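Putative uncharacterized protein Ta1305 (Thermoplasma acidophilum, PDB 4RKS) catalyses the ATP-dependent phosphorylation of (R)-mevalonate to mevalonate 3-phosphate in the alternative mevalonate pathway of extremely acidophilic Thermoplasmatales. Local coordinates at residues Tyr287-Ile292 / Val299-Glu304; Ser194-Ala199 / Arg310-Glu315; Glu188-Tyr193 / Asn241-Ile246. All blocks are in the same frame, centred on the assembly; numbering follows the deposited sequence.

Contact 1. Residues Tyr287-Ile292 / Val299-Glu304; sequences YWNAYI and VYVAVE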
ATOM      1  N   TYR A 287     -27.716  -2.685  -5.788  1.00 34.20           N
ATOM      2  CA  TYR A 287     -26.792  -1.776  -6.445  1.00 28.65           C
ATOM      3  C   TYR A 287     -25.385  -2.370  -6.443  1.00 31.31           C
ATOM      4  O   TYR A 287     -25.072  -3.224  -5.623  1.00 30.93           O
ATOM      5  CB  TYR A 287     -26.813  -0.395  -5.786  1.00 27.40           C
ATOM      6  CG  TYR A 287     -26.455  -0.332  -4.310  1.00 28.25           C
ATOM      7  CD1 TYR A 287     -27.424  -0.520  -3.328  1.00 35.74           C
ATOM      8  CD2 TYR A 287     -25.152  -0.037  -3.900  1.00 31.70           C
ATOM      9  CE1 TYR A 287     -27.101  -0.440  -1.978  1.00 31.64           C
ATOM     10  CE2 TYR A 287     -24.821   0.045  -2.559  1.00 34.05           C
ATOM     11  CZ  TYR A 287     -25.797  -0.160  -1.601  1.00 32.02           C
ATOM     12  OH  TYR A 287     -25.462  -0.077  -0.265  1.00 30.40           O
ATOM     13  N   TRP A 288     -24.547  -1.932  -7.376  1.00 30.16           N
ATOM     14  CA  TRP A 288     -23.229  -2.537  -7.540  1.00 25.05           C
ATOM     15  C   TRP A 288     -22.316  -2.316  -6.337  1.00 25.41           C
ATOM     16  O   TRP A 288     -22.244  -1.220  -5.768  1.00 23.93           O
ATOM     17  CB  TRP A 288     -22.540  -2.002  -8.794  1.00 32.71           C
ATOM     18  CG  TRP A 288     -21.163  -2.590  -9.007  1.00 25.79           C
ATOM     19  CD1 TRP A 288     -20.856  -3.770  -9.636  1.00 27.68           C
ATOM     20  CD2 TRP A 288     -19.914  -2.027  -8.581  1.00 25.34           C
ATOM     21  NE1 TRP A 288     -19.484  -3.972  -9.627  1.00 27.90           N
ATOM     22  CE2 TRP A 288     -18.889  -2.916  -8.985  1.00 23.21           C
ATOM     23  CE3 TRP A 288     -19.561  -0.856  -7.895  1.00 27.02           C
ATOM     24  CZ2 TRP A 288     -17.542  -2.660  -8.737  1.00 25.49           C
ATOM     25  CZ3 TRP A 288     -18.222  -0.612  -7.644  1.00 24.69           C
ATOM     26  CH2 TRP A 288     -17.229  -1.514  -8.058  1.00 24.57           C
ATOM     27  N   ASN A 289     -21.627  -3.374  -5.949  1.00 28.79           N
ATOM     28  CA  ASN A 289     -20.463  -3.247  -5.088  1.00 24.72           C
ATOM     29  C   ASN A 289     -19.509  -4.383  -5.387  1.00 29.96           C
ATOM     30  O   ASN A 289     -19.878  -5.352  -6.056  1.00 27.35           O
ATOM     31  CB  ASN A 289     -20.840  -3.249  -3.608  1.00 26.08           C
ATOM     32  CG  ASN A 289     -21.217  -4.627  -3.100  1.00 29.98           C
ATOM     33  OD1 ASN A 289     -20.359  -5.490  -2.889  1.00 34.35           O
ATOM     34  ND2 ASN A 289     -22.512  -4.842  -2.900  1.00 30.75           N
ATOM     35  N   ALA A 290     -18.286  -4.244  -4.883  1.00 27.84           N
ATOM     36  CA  ALA A 290     -17.276  -5.300  -4.895  1.00 29.19           C
ATOM     37  C   ALA A 290     -16.386  -5.072  -3.687  1.00 26.85           C
ATOM     38  O   ALA A 290     -16.131  -3.916  -3.325  1.00 25.59           O
ATOM     39  CB  ALA A 290     -16.463  -5.276  -6.181  1.00 22.77           C
ATOM     40  N   TYR A 291     -15.906  -6.144  -3.059  1.00 22.87           N
ATOM     41  CA  TYR A 291     -15.076  -5.977  -1.865  1.00 22.53           C
ATOM     42  C   TYR A 291     -13.666  -6.543  -2.035  1.00 22.24           C
ATOM     43  O   TYR A 291     -13.436  -7.403  -2.868  1.00 23.65           O
ATOM     44  CB  TYR A 291     -15.732  -6.640  -0.648  1.00 27.82           C
ATOM     45  CG  TYR A 291     -15.557  -8.136  -0.622  1.00 31.26           C
ATOM     46  CD1 TYR A 291     -16.471  -8.968  -1.258  1.00 29.76           C
ATOM     47  CD2 TYR A 291     -14.483  -8.720   0.036  1.00 26.87           C
ATOM     48  CE1 TYR A 291     -16.313 -10.332  -1.246  1.00 33.11           C
ATOM     49  CE2 TYR A 291     -14.318 -10.085   0.052  1.00 30.25           C
ATOM     50  CZ  TYR A 291     -15.231 -10.886  -0.591  1.00 29.42           C
ATOM     51  OH  TYR A 291     -15.070 -12.247  -0.572  1.00 33.17           O
ATOM     52  N   ILE A 292     -12.751  -6.054  -1.198  1.00 28.29           N
ATOM     53  CA  ILE A 292     -11.360  -6.511  -1.123  1.00 26.90           C
ATOM     54  C   ILE A 292     -10.988  -6.772   0.344  1.00 26.40           C
ATOM     55  O   ILE A 292     -11.399  -6.020   1.223  1.00 22.74           O
ATOM     56  CB  ILE A 292     -10.385  -5.460  -1.718  1.00 22.95           C
ATOM     57  CG1 ILE A 292     -10.625  -5.271  -3.217  1.00 20.71           C
ATOM     58  CG2 ILE A 292      -8.906  -5.831  -1.446  1.00 22.52           C
ATOM     59  CD1 ILE A 292      -9.949  -4.037  -3.777  1.00 20.07           C
ATOM     60  N   VAL A 299     -12.480  -4.934   5.693  1.00 30.62           N
ATOM     61  CA  VAL A 299     -13.180  -5.231   4.454  1.00 30.45           C
ATOM     62  C   VAL A 299     -13.411  -3.933   3.704  1.00 28.13           C
ATOM     63  O   VAL A 299     -14.119  -3.035   4.188  1.00 27.33           O
ATOM     64  CB  VAL A 299     -14.525  -5.938   4.699  1.00 31.07           C
ATOM     65  CG1 VAL A 299     -15.268  -6.135   3.378  1.00 27.56           C
ATOM     66  CG2 VAL A 299     -14.304  -7.258   5.403  1.00 32.45           C
ATOM     67  N   TYR A 300     -12.809  -3.844   2.523  1.00 26.37           N
ATOM     68  CA  TYR A 300     -12.848  -2.638   1.696  1.00 23.44           C
ATOM     69  C   TYR A 300     -13.896  -2.779   0.606  1.00 24.53           C
ATOM     70  O   TYR A 300     -13.795  -3.666  -0.229  1.00 30.42           O
ATOM     71  CB  TYR A 300     -11.483  -2.376   1.055  1.00 21.10           C
ATOM     72  CG  TYR A 300     -10.353  -2.177   2.025  1.00 23.53           C
ATOM     73  CD1 TYR A 300     -10.190  -0.962   2.688  1.00 24.12           C
ATOM     74  CD2 TYR A 300      -9.417  -3.185   2.249  1.00 20.76           C
ATOM     75  CE1 TYR A 300      -9.137  -0.764   3.555  1.00 26.53           C
ATOM     76  CE2 TYR A 300      -8.366  -2.995   3.119  1.00 22.40           C
ATOM     77  CZ  TYR A 300      -8.233  -1.783   3.765  1.00 24.17           C
ATOM     78  OH  TYR A 300      -7.197  -1.587   4.631  1.00 29.29           O
ATOM     79  N   VAL A 301     -14.908  -1.919   0.617  1.00 25.10           N
ATOM     80  CA  VAL A 301     -16.005  -2.065  -0.335  1.00 25.12           C
ATOM     81  C   VAL A 301     -16.070  -0.913  -1.331  1.00 28.89           C
ATOM     82  O   VAL A 301     -16.382   0.235  -0.972  1.00 25.46           O
ATOM     83  CB  VAL A 301     -17.358  -2.191   0.398  1.00 27.04           C
ATOM     84  CG1 VAL A 301     -18.450  -2.534  -0.582  1.00 28.47           C
ATOM     85  CG2 VAL A 301     -17.264  -3.263   1.456  1.00 22.53           C
ATOM     86  N   ALA A 302     -15.753  -1.235  -2.584  1.00 24.98           N
ATOM     87  CA  ALA A 302     -15.908  -0.305  -3.687  1.00 22.38           C
ATOM     88  C   ALA A 302     -17.380  -0.100  -3.997  1.00 26.44           C
ATOM     89  O   ALA A 302     -18.154  -1.054  -3.994  1.00 25.45           O
ATOM     90  CB  ALA A 302     -15.180  -0.808  -4.921  1.00 26.46           C
ATOM     91  N   VAL A 303     -17.752   1.139  -4.301  1.00 27.36           N
ATOM     92  CA  VAL A 303     -19.137   1.470  -4.578  1.00 25.49           C
ATOM     93  C   VAL A 303     -19.205   2.724  -5.453  1.00 22.00           C
ATOM     94  O   VAL A 303     -18.306   3.578  -5.412  1.00 23.79           O
ATOM     95  CB  VAL A 303     -19.932   1.679  -3.251  1.00 27.87           C
ATOM     96  CG1 VAL A 303     -19.400   2.881  -2.486  1.00 24.15           C
ATOM     97  CG2 VAL A 303     -21.442   1.821  -3.490  1.00 29.16           C
ATOM     98  N   GLU A 304     -20.266   2.843  -6.247  1.00 21.84           N
ATOM     99  CA  GLU A 304     -20.488   4.071  -7.005  1.00 27.21           C
ATOM    100  C   GLU A 304     -20.807   5.214  -6.049  1.00 26.21           C
ATOM    101  O   GLU A 304     -21.471   5.021  -5.020  1.00 27.18           O
ATOM    102  CB  GLU A 304     -21.598   3.891  -8.028  1.00 31.99           C
ATOM    103  CG  GLU A 304     -21.223   2.976  -9.167  1.00 24.12           C
ATOM    104  CD  GLU A 304     -22.446   2.450  -9.907  1.00 29.71           C
ATOM    105  OE1 GLU A 304     -23.317   1.844  -9.250  1.00 35.77           O
ATOM    106  OE2 GLU A 304     -22.532   2.636 -11.138  1.00 33.65           O
TER
HETATM  107  O   HOH W   1     -22.761   1.271  -6.641  1.00 23.49           O
HETATM  108  O   HOH W   2     -25.261   0.385  -9.220  1.00 32.33           O
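The indole of W288 reaches across the start of the hairpin and lays its six-membered ring beside the backbone at A302 and V303, with CH2 of W288 3.8 Å from CB of A302. The torsion that places CG opposite the backbone nitrogen (chi1 180°) carries the ring to this side, where the rim of one face also lies over the amide nitrogen of A290. A water joins O of W288 to N and OE1 of E304. NE1 of W288 is bonded to D248, while K244 makes a cation-pi contact with the indole and a salt bridge with OE2 of E304. The strands form an antiparallel beta hairpin in the C-terminal part of this GHMP-family kinase, running at 153° to each other. A290 and A302 make one hydrogen-bonded pair, in which N of A302 lies 2.8 Å from O of A290 and the return bond is weak. At the other such pair, N of I292 is 2.8 Å from O of Y300, and N of Y300 answers to O of I292 at 2.9 Å in a nearly straight bond (170°). Between them Y291 and V301 form a non-hydrogen-bonded pair, and CA of Y291 comes to 3.1 Å from O of Y300. CB of Y291 rests against CG1 of V299 at 4.1 Å, and on the same face N289 sets its CB 3.9 Å from CG1 of V301. The Y291 ring leads away toward I277 and L280 of helix 271-283, and the N289 amide is held by R284 and L280. Nearer the turn, I292 and Y300 project from the opposite face, the side chain of I292 lying about 7 Å from the bound mevalonate.

Contact 2. Residues Ser194-Ala199 / Arg310-Glu315; sequences SIVAFA and RLFSIE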
ATOM      1  N   SER A 194     -16.196   5.390  -4.655  1.00 23.87           N
ATOM      2  CA  SER A 194     -15.678   5.525  -3.306  1.00 25.40           C
ATOM      3  C   SER A 194     -15.418   4.145  -2.753  1.00 22.00           C
ATOM      4  O   SER A 194     -15.898   3.154  -3.287  1.00 27.84           O
ATOM      5  CB  SER A 194     -16.656   6.283  -2.392  1.00 26.01           C
ATOM      6  OG  SER A 194     -17.075   7.505  -2.977  1.00 31.88           O
ATOM      7  N   ILE A 195     -14.661   4.089  -1.665  1.00 24.36           N
ATOM      8  CA  ILE A 195     -14.472   2.840  -0.953  1.00 24.83           C
ATOM      9  C   ILE A 195     -14.915   3.015   0.489  1.00 26.06           C
ATOM     10  O   ILE A 195     -14.422   3.901   1.199  1.00 28.39           O
ATOM     11  CB  ILE A 195     -13.002   2.373  -1.015  1.00 22.78           C
ATOM     12  CG1 ILE A 195     -12.659   1.940  -2.447  1.00 19.05           C
ATOM     13  CG2 ILE A 195     -12.755   1.215  -0.045  1.00 23.94           C
ATOM     14  CD1 ILE A 195     -11.198   1.598  -2.665  1.00 19.46           C
ATOM     15  N   VAL A 196     -15.869   2.202   0.927  1.00 20.82           N
ATOM     16  CA  VAL A 196     -16.206   2.200   2.347  1.00 22.03           C
ATOM     17  C   VAL A 196     -15.414   1.103   3.062  1.00 20.45           C
ATOM     18  O   VAL A 196     -15.569  -0.084   2.778  1.00 23.65           O
ATOM     19  CB  VAL A 196     -17.719   2.007   2.593  1.00 26.69           C
ATOM     20  CG1 VAL A 196     -18.025   2.097   4.099  1.00 25.46           C
ATOM     21  CG2 VAL A 196     -18.504   3.049   1.829  1.00 25.67           C
ATOM     22  N   ALA A 197     -14.560   1.508   3.994  1.00 27.10           N
ATOM     23  CA  ALA A 197     -13.750   0.545   4.731  1.00 20.32           C
ATOM     24  C   ALA A 197     -14.429   0.143   6.045  1.00 28.79           C
ATOM     25  O   ALA A 197     -14.797   0.992   6.862  1.00 28.98           O
ATOM     26  CB  ALA A 197     -12.354   1.115   5.000  1.00 19.77           C
ATOM     27  N   PHE A 198     -14.591  -1.160   6.234  1.00 32.26           N
ATOM     28  CA  PHE A 198     -15.126  -1.685   7.475  1.00 30.24           C
ATOM     29  C   PHE A 198     -14.006  -2.312   8.278  1.00 27.66           C
ATOM     30  O   PHE A 198     -13.487  -3.373   7.909  1.00 23.92           O
ATOM     31  CB  PHE A 198     -16.229  -2.706   7.195  1.00 26.12           C
ATOM     32  CG  PHE A 198     -17.434  -2.117   6.503  1.00 35.47           C
ATOM     33  CD1 PHE A 198     -17.459  -1.970   5.128  1.00 28.76           C
ATOM     34  CD2 PHE A 198     -18.540  -1.710   7.236  1.00 40.78           C
ATOM     35  CE1 PHE A 198     -18.563  -1.434   4.493  1.00 36.68           C
ATOM     36  CE2 PHE A 198     -19.645  -1.165   6.607  1.00 46.40           C
ATOM     37  CZ  PHE A 198     -19.659  -1.031   5.235  1.00 45.78           C
ATOM     38  N   ALA A 199     -13.646  -1.656   9.383  1.00 28.21           N
ATOM     39  CA  ALA A 199     -12.536  -2.093  10.229  1.00 27.36           C
ATOM     40  C   ALA A 199     -13.003  -2.944  11.421  1.00 35.38           C
ATOM     41  O   ALA A 199     -13.746  -2.466  12.270  1.00 35.45           O
ATOM     42  CB  ALA A 199     -11.758  -0.878  10.720  1.00 26.71           C
ATOM     43  N   ARG A 310     -25.231   5.762   1.352  1.00 29.11           N
ATOM     44  CA  ARG A 310     -26.137   4.663   1.667  1.00 26.85           C
ATOM     45  C   ARG A 310     -25.407   3.467   2.283  1.00 31.50           C
ATOM     46  O   ARG A 310     -25.803   2.957   3.335  1.00 28.40           O
ATOM     47  CB  ARG A 310     -26.867   4.224   0.412  1.00 33.25           C
ATOM     48  CG  ARG A 310     -27.716   3.000   0.591  1.00 31.73           C
ATOM     49  CD  ARG A 310     -28.719   2.939  -0.543  1.00 31.73           C
ATOM     50  NE  ARG A 310     -29.457   1.685  -0.554  1.00 32.36           N
ATOM     51  CZ  ARG A 310     -30.261   1.310  -1.541  1.00 38.29           C
ATOM     52  NH1 ARG A 310     -30.413   2.094  -2.604  1.00 36.09           N
ATOM     53  NH2 ARG A 310     -30.902   0.147  -1.471  1.00 37.43           N
ATOM     54  N   LEU A 311     -24.340   3.025   1.620  1.00 29.96           N
ATOM     55  CA  LEU A 311     -23.526   1.923   2.137  1.00 30.95           C
ATOM     56  C   LEU A 311     -22.917   2.258   3.502  1.00 27.96           C
ATOM     57  O   LEU A 311     -22.968   1.463   4.436  1.00 33.28           O
ATOM     58  CB  LEU A 311     -22.416   1.569   1.151  1.00 30.09           C
ATOM     59  CG  LEU A 311     -21.527   0.406   1.582  1.00 33.35           C
ATOM     60  CD1 LEU A 311     -22.356  -0.854   1.869  1.00 30.10           C
ATOM     61  CD2 LEU A 311     -20.502   0.146   0.494  1.00 34.55           C
ATOM     62  N   PHE A 312     -22.359   3.456   3.605  1.00 22.50           N
ATOM     63  CA  PHE A 312     -21.722   3.914   4.829  1.00 34.47           C
ATOM     64  C   PHE A 312     -22.715   3.949   5.995  1.00 40.09           C
ATOM     65  O   PHE A 312     -22.337   3.795   7.155  1.00 39.66           O
ATOM     66  CB  PHE A 312     -21.104   5.298   4.594  1.00 34.92           C
ATOM     67  CG  PHE A 312     -20.363   5.858   5.782  1.00 36.69           C
ATOM     68  CD1 PHE A 312     -19.018   5.567   5.981  1.00 35.29           C
ATOM     69  CD2 PHE A 312     -21.006   6.687   6.691  1.00 38.86           C
ATOM     70  CE1 PHE A 312     -18.329   6.086   7.071  1.00 36.93           C
ATOM     71  CE2 PHE A 312     -20.327   7.211   7.788  1.00 39.47           C
ATOM     72  CZ  PHE A 312     -18.985   6.913   7.980  1.00 35.47           C
ATOM     73  N   SER A 313     -23.992   4.130   5.689  1.00 39.06           N
ATOM     74  CA  SER A 313     -24.962   4.327   6.757  1.00 43.54           C
ATOM     75  C   SER A 313     -25.670   3.036   7.194  1.00 41.95           C
ATOM     76  O   SER A 313     -26.597   3.101   8.000  1.00 41.93           O
ATOM     77  CB  SER A 313     -25.993   5.382   6.337  1.00 40.74           C
ATOM     78  OG  SER A 313     -26.964   4.819   5.476  1.00 47.21           O
ATOM     79  N   ILE A 314     -25.240   1.873   6.692  1.00 40.90           N
ATOM     80  CA  ILE A 314     -25.885   0.618   7.094  1.00 44.56           C
ATOM     81  C   ILE A 314     -25.724   0.407   8.597  1.00 52.86           C
ATOM     82  O   ILE A 314     -24.764   0.892   9.205  1.00 50.68           O
ATOM     83  CB  ILE A 314     -25.334  -0.634   6.352  1.00 40.42           C
ATOM     84  CG1 ILE A 314     -23.862  -0.892   6.688  1.00 38.16           C
ATOM     85  CG2 ILE A 314     -25.560  -0.533   4.843  1.00 37.40           C
ATOM     86  CD1 ILE A 314     -23.359  -2.242   6.200  1.00 34.76           C
ATOM     87  N   GLU A 315     -26.671  -0.322   9.182  1.00 55.07           N
ATOM     88  CA  GLU A 315     -26.784  -0.447  10.632  1.00 55.12           C
ATOM     89  C   GLU A 315     -25.996  -1.626  11.208  1.00 57.38           C
ATOM     90  O   GLU A 315     -25.384  -1.507  12.269  1.00 63.26           O
ATOM     91  CB  GLU A 315     -28.259  -0.569  11.030  1.00 51.57           C
TER
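Helix 308-312, which follows strand 298-304 after a short loop, packs its last turn and the residues just beyond it against one face of strand 193-199. V196 and F198, alternate residues on that face, provide the strand's side of the contact. The two methyls of V196 divide the work: CG2 lies 3.8 Å from CD2 of L311, the two side chains running alongside in opposite senses, while CG1 meets CD1 of F312 at 4.1 Å. With CG of F312 anti to the backbone nitrogen (chi1 -178°), its ring lies across V196 and continues to M324 and K322 of strand 321-327. F198 reaches further along the helix end. CE2 of its ring is 3.9 Å from CD1 of I314, and CZ is 4.3 Å from CD1 of L311, with the carbonyl oxygen of L311 near the ring plane at the edge. Where the helix stops, O of R310 is gripped by both N and OG of S313, the OG bond measuring 3.1 Å. Both donors come from the same face of the carbonyl, just before I314 turns inward. L311 also touches V301 on the neighbouring strand, and L276 of helix 271-283 adjoins F198. An antiparallel sheet (strands 321-327, 193-199, 298-304 and 289-292) carrying helices on an apolar layer is an alpha/beta arrangement consistent with the C-terminal domain of GHMP kinases.

Contact 3. Residues Glu188-Tyr193 / Asn241-Ile246; sequences EAFSGY and NDIKGI
A type I turn from F190 to Y193 approaches the first turn of helix 243-262, with CA of F190 7.2 Å from CA of I243. The turn spreads two aromatic rings around I243, and CG2 of I243 is wedged between them. This methyl stands over the centre of the Y193 ring, 3.8 Å from its centroid and only 7° off the normal, a well-centred CH-pi contact, and it is also 3.7 Å from CD2 of F190. CB of I243 touches CE1 of Y193 at 3.7 Å. The delta methyl adds to the F190 side: chi1 of -56° and chi2 of -60° fold CD1 over one face of that ring, toward the rim, and against O of A189 at 3.7 Å. L185 of strand 179-185 packs on both F190 and I243. One residue along the helix, K244 comes in roughly perpendicular to the Y193 side chain, and its chain, bent at chi4, brings NZ to the edge of the ring, where it donates to OH at 3.2 Å. The helix start is capped by D242, whose OD1 accepts from N of G245 at 3.0 Å, from above the carboxylate plane. The chemistry thus grades from an apolar centre at I243 to a polar edge at the Y193 hydroxyl, where the lysine charge, with E304 as its stronger partner, would be expected to polarise the phenol.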
ATOM      1  N   GLU A 188      -8.095  10.495 -10.800  1.00 22.04           N
ATOM      2  CA  GLU A 188      -9.264  11.093 -11.463  1.00 28.18           C
ATOM      3  C   GLU A 188     -10.169  10.065 -12.156  1.00 28.60           C
ATOM      4  O   GLU A 188     -11.368  10.294 -12.294  1.00 22.43           O
ATOM      5  CB  GLU A 188      -8.816  12.139 -12.486  1.00 33.06           C
ATOM      6  CG  GLU A 188      -8.269  13.427 -11.876  1.00 40.34           C
ATOM      7  CD  GLU A 188      -6.903  13.261 -11.216  1.00 41.58           C
ATOM      8  OE1 GLU A 188      -6.174  12.297 -11.540  1.00 21.83           O
ATOM      9  OE2 GLU A 188      -6.559  14.108 -10.364  1.00 59.02           O
ATOM     10  N   ALA A 189      -9.606   8.935 -12.585  1.00 22.25           N
ATOM     11  CA  ALA A 189     -10.412   7.913 -13.235  1.00 22.06           C
ATOM     12  C   ALA A 189     -11.409   7.270 -12.260  1.00 23.41           C
ATOM     13  O   ALA A 189     -12.346   6.612 -12.691  1.00 30.10           O
ATOM     14  CB  ALA A 189      -9.532   6.856 -13.848  1.00 21.58           C
ATOM     15  N   PHE A 190     -11.179   7.440 -10.957  1.00 18.55           N
ATOM     16  CA  PHE A 190     -12.059   6.871  -9.928  1.00 25.55           C
ATOM     17  C   PHE A 190     -12.952   7.900  -9.239  1.00 23.35           C
ATOM     18  O   PHE A 190     -13.491   7.626  -8.163  1.00 25.47           O
ATOM     19  CB  PHE A 190     -11.248   6.152  -8.846  1.00 20.54           C
ATOM     20  CG  PHE A 190     -10.415   5.024  -9.361  1.00 22.00           C
ATOM     21  CD1 PHE A 190      -9.154   5.264  -9.895  1.00 23.12           C
ATOM     22  CD2 PHE A 190     -10.884   3.722  -9.303  1.00 24.67           C
ATOM     23  CE1 PHE A 190      -8.374   4.224 -10.362  1.00 19.71           C
ATOM     24  CE2 PHE A 190     -10.119   2.675  -9.774  1.00 24.59           C
ATOM     25  CZ  PHE A 190      -8.858   2.926 -10.313  1.00 21.00           C
ATOM     26  N   SER A 191     -13.117   9.069  -9.844  1.00 25.16           N
ATOM     27  CA  SER A 191     -13.836  10.152  -9.179  1.00 27.56           C
ATOM     28  C   SER A 191     -15.316   9.803  -8.943  1.00 32.93           C
ATOM     29  O   SER A 191     -15.960  10.361  -8.053  1.00 29.32           O
ATOM     30  CB  SER A 191     -13.720  11.442  -9.992  1.00 30.63           C
ATOM     31  OG  SER A 191     -14.205  11.252 -11.307  1.00 31.69           O
ATOM     32  N   GLY A 192     -15.849   8.874  -9.731  1.00 34.51           N
ATOM     33  CA  GLY A 192     -17.225   8.447  -9.557  1.00 28.22           C
ATOM     34  C   GLY A 192     -17.346   7.292  -8.579  1.00 30.89           C
ATOM     35  O   GLY A 192     -18.414   6.699  -8.435  1.00 31.97           O
ATOM     36  N   TYR A 193     -16.251   6.959  -7.901  1.00 27.28           N
ATOM     37  CA  TYR A 193     -16.254   5.790  -7.023  1.00 24.86           C
ATOM     38  C   TYR A 193     -15.726   6.131  -5.649  1.00 23.36           C
ATOM     39  O   TYR A 193     -14.934   7.062  -5.485  1.00 26.13           O
ATOM     40  CB  TYR A 193     -15.437   4.650  -7.646  1.00 25.54           C
ATOM     41  CG  TYR A 193     -16.096   4.123  -8.890  1.00 25.18           C
ATOM     42  CD1 TYR A 193     -15.932   4.771 -10.109  1.00 24.80           C
ATOM     43  CD2 TYR A 193     -16.914   2.997  -8.845  1.00 27.12           C
ATOM     44  CE1 TYR A 193     -16.556   4.308 -11.255  1.00 20.78           C
ATOM     45  CE2 TYR A 193     -17.542   2.523  -9.990  1.00 25.98           C
ATOM     46  CZ  TYR A 193     -17.355   3.188 -11.190  1.00 24.95           C
ATOM     47  OH  TYR A 193     -17.963   2.740 -12.336  1.00 27.62           O
ATOM     48  N   ASN A 241     -11.515   2.531 -19.195  1.00 29.16           N
ATOM     49  CA  ASN A 241     -11.902   2.992 -17.864  1.00 31.50           C
ATOM     50  C   ASN A 241     -12.972   2.111 -17.236  1.00 29.25           C
ATOM     51  O   ASN A 241     -13.907   2.618 -16.615  1.00 30.58           O
ATOM     52  CB  ASN A 241     -12.396   4.446 -17.921  1.00 40.32           C
ATOM     53  CG  ASN A 241     -11.316   5.412 -18.366  1.00 45.10           C
ATOM     54  OD1 ASN A 241     -10.214   5.411 -17.825  1.00 39.82           O
ATOM     55  ND2 ASN A 241     -11.624   6.238 -19.365  1.00 52.88           N
ATOM     56  N   ASP A 242     -12.839   0.795 -17.400  1.00 25.36           N
ATOM     57  CA  ASP A 242     -13.819  -0.136 -16.846  1.00 27.63           C
ATOM     58  C   ASP A 242     -13.535  -0.348 -15.372  1.00 26.59           C
ATOM     59  O   ASP A 242     -12.979  -1.380 -14.982  1.00 25.92           O
ATOM     60  CB  ASP A 242     -13.804  -1.479 -17.588  1.00 27.02           C
ATOM     61  CG  ASP A 242     -14.965  -2.382 -17.183  1.00 31.27           C
ATOM     62  OD1 ASP A 242     -15.735  -1.999 -16.267  1.00 23.01           O
ATOM     63  OD2 ASP A 242     -15.100  -3.474 -17.772  1.00 38.76           O
ATOM     64  N   ILE A 243     -13.917   0.629 -14.557  1.00 28.06           N
ATOM     65  CA  ILE A 243     -13.594   0.592 -13.139  1.00 26.06           C
ATOM     66  C   ILE A 243     -14.308  -0.570 -12.441  1.00 25.32           C
ATOM     67  O   ILE A 243     -13.721  -1.229 -11.591  1.00 21.01           O
ATOM     68  CB  ILE A 243     -13.959   1.909 -12.442  1.00 27.40           C
ATOM     69  CG1 ILE A 243     -13.277   3.095 -13.138  1.00 26.56           C
ATOM     70  CG2 ILE A 243     -13.547   1.849 -10.987  1.00 20.13           C
ATOM     71  CD1 ILE A 243     -11.762   3.013 -13.146  1.00 25.47           C
ATOM     72  N   LYS A 244     -15.568  -0.825 -12.802  1.00 23.34           N
ATOM     73  CA  LYS A 244     -16.284  -1.957 -12.222  1.00 24.31           C
ATOM     74  C   LYS A 244     -15.592  -3.289 -12.508  1.00 23.82           C
ATOM     75  O   LYS A 244     -15.518  -4.154 -11.637  1.00 25.53           O
ATOM     76  CB  LYS A 244     -17.730  -1.996 -12.716  1.00 29.42           C
ATOM     77  CG  LYS A 244     -18.626  -0.959 -12.045  1.00 27.39           C
ATOM     78  CD  LYS A 244     -20.091  -1.182 -12.430  1.00 23.81           C
ATOM     79  CE  LYS A 244     -21.009  -0.213 -11.722  1.00 40.21           C
ATOM     80  NZ  LYS A 244     -20.787   1.180 -12.186  1.00 46.35           N
ATOM     81  N   GLY A 245     -15.056  -3.447 -13.711  1.00 25.84           N
ATOM     82  CA  GLY A 245     -14.371  -4.679 -14.063  1.00 24.71           C
ATOM     83  C   GLY A 245     -13.133  -4.877 -13.210  1.00 28.04           C
ATOM     84  O   GLY A 245     -12.841  -5.977 -12.741  1.00 22.29           O
ATOM     85  N   ILE A 246     -12.403  -3.795 -12.996  1.00 21.51           N
ATOM     86  CA  ILE A 246     -11.195  -3.852 -12.194  1.00 27.02           C
ATOM     87  C   ILE A 246     -11.535  -4.287 -10.768  1.00 25.86           C
ATOM     88  O   ILE A 246     -10.869  -5.164 -10.214  1.00 22.82           O
ATOM     89  CB  ILE A 246     -10.457  -2.484 -12.223  1.00 20.89           C
ATOM     90  CG1 ILE A 246      -9.797  -2.289 -13.597  1.00 22.07           C
ATOM     91  CG2 ILE A 246      -9.385  -2.398 -11.150  1.00 21.54           C
ATOM     92  CD1 ILE A 246      -9.401  -0.825 -13.893  1.00 20.00           C
TER

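How the contacts relate
Contact 3 closes before contact 1 opens along the chain, while the segments of contact 2 enclose contact 1 and alternate with those of contact 3. Segment 188-193 runs straight into 194-199, although contacts 2 and 3 are centred about 18 Å apart. Strands 193-199 and 298-304 are neighbours in one sheet, which ties contacts 1 and 2, centred about 9 Å apart, through backbone bonds between V301 and V196 and between V299 and F198. Contacts 1 and 3, centred about 12 Å apart, meet where V303 and E304 pack on the Y193 ring. Helix 243-262 packs on the A302 face of strand 298-304 and helix 308-312 on its V301/V303 face; the hairpin's turn end lies close to the mevalonate pocket.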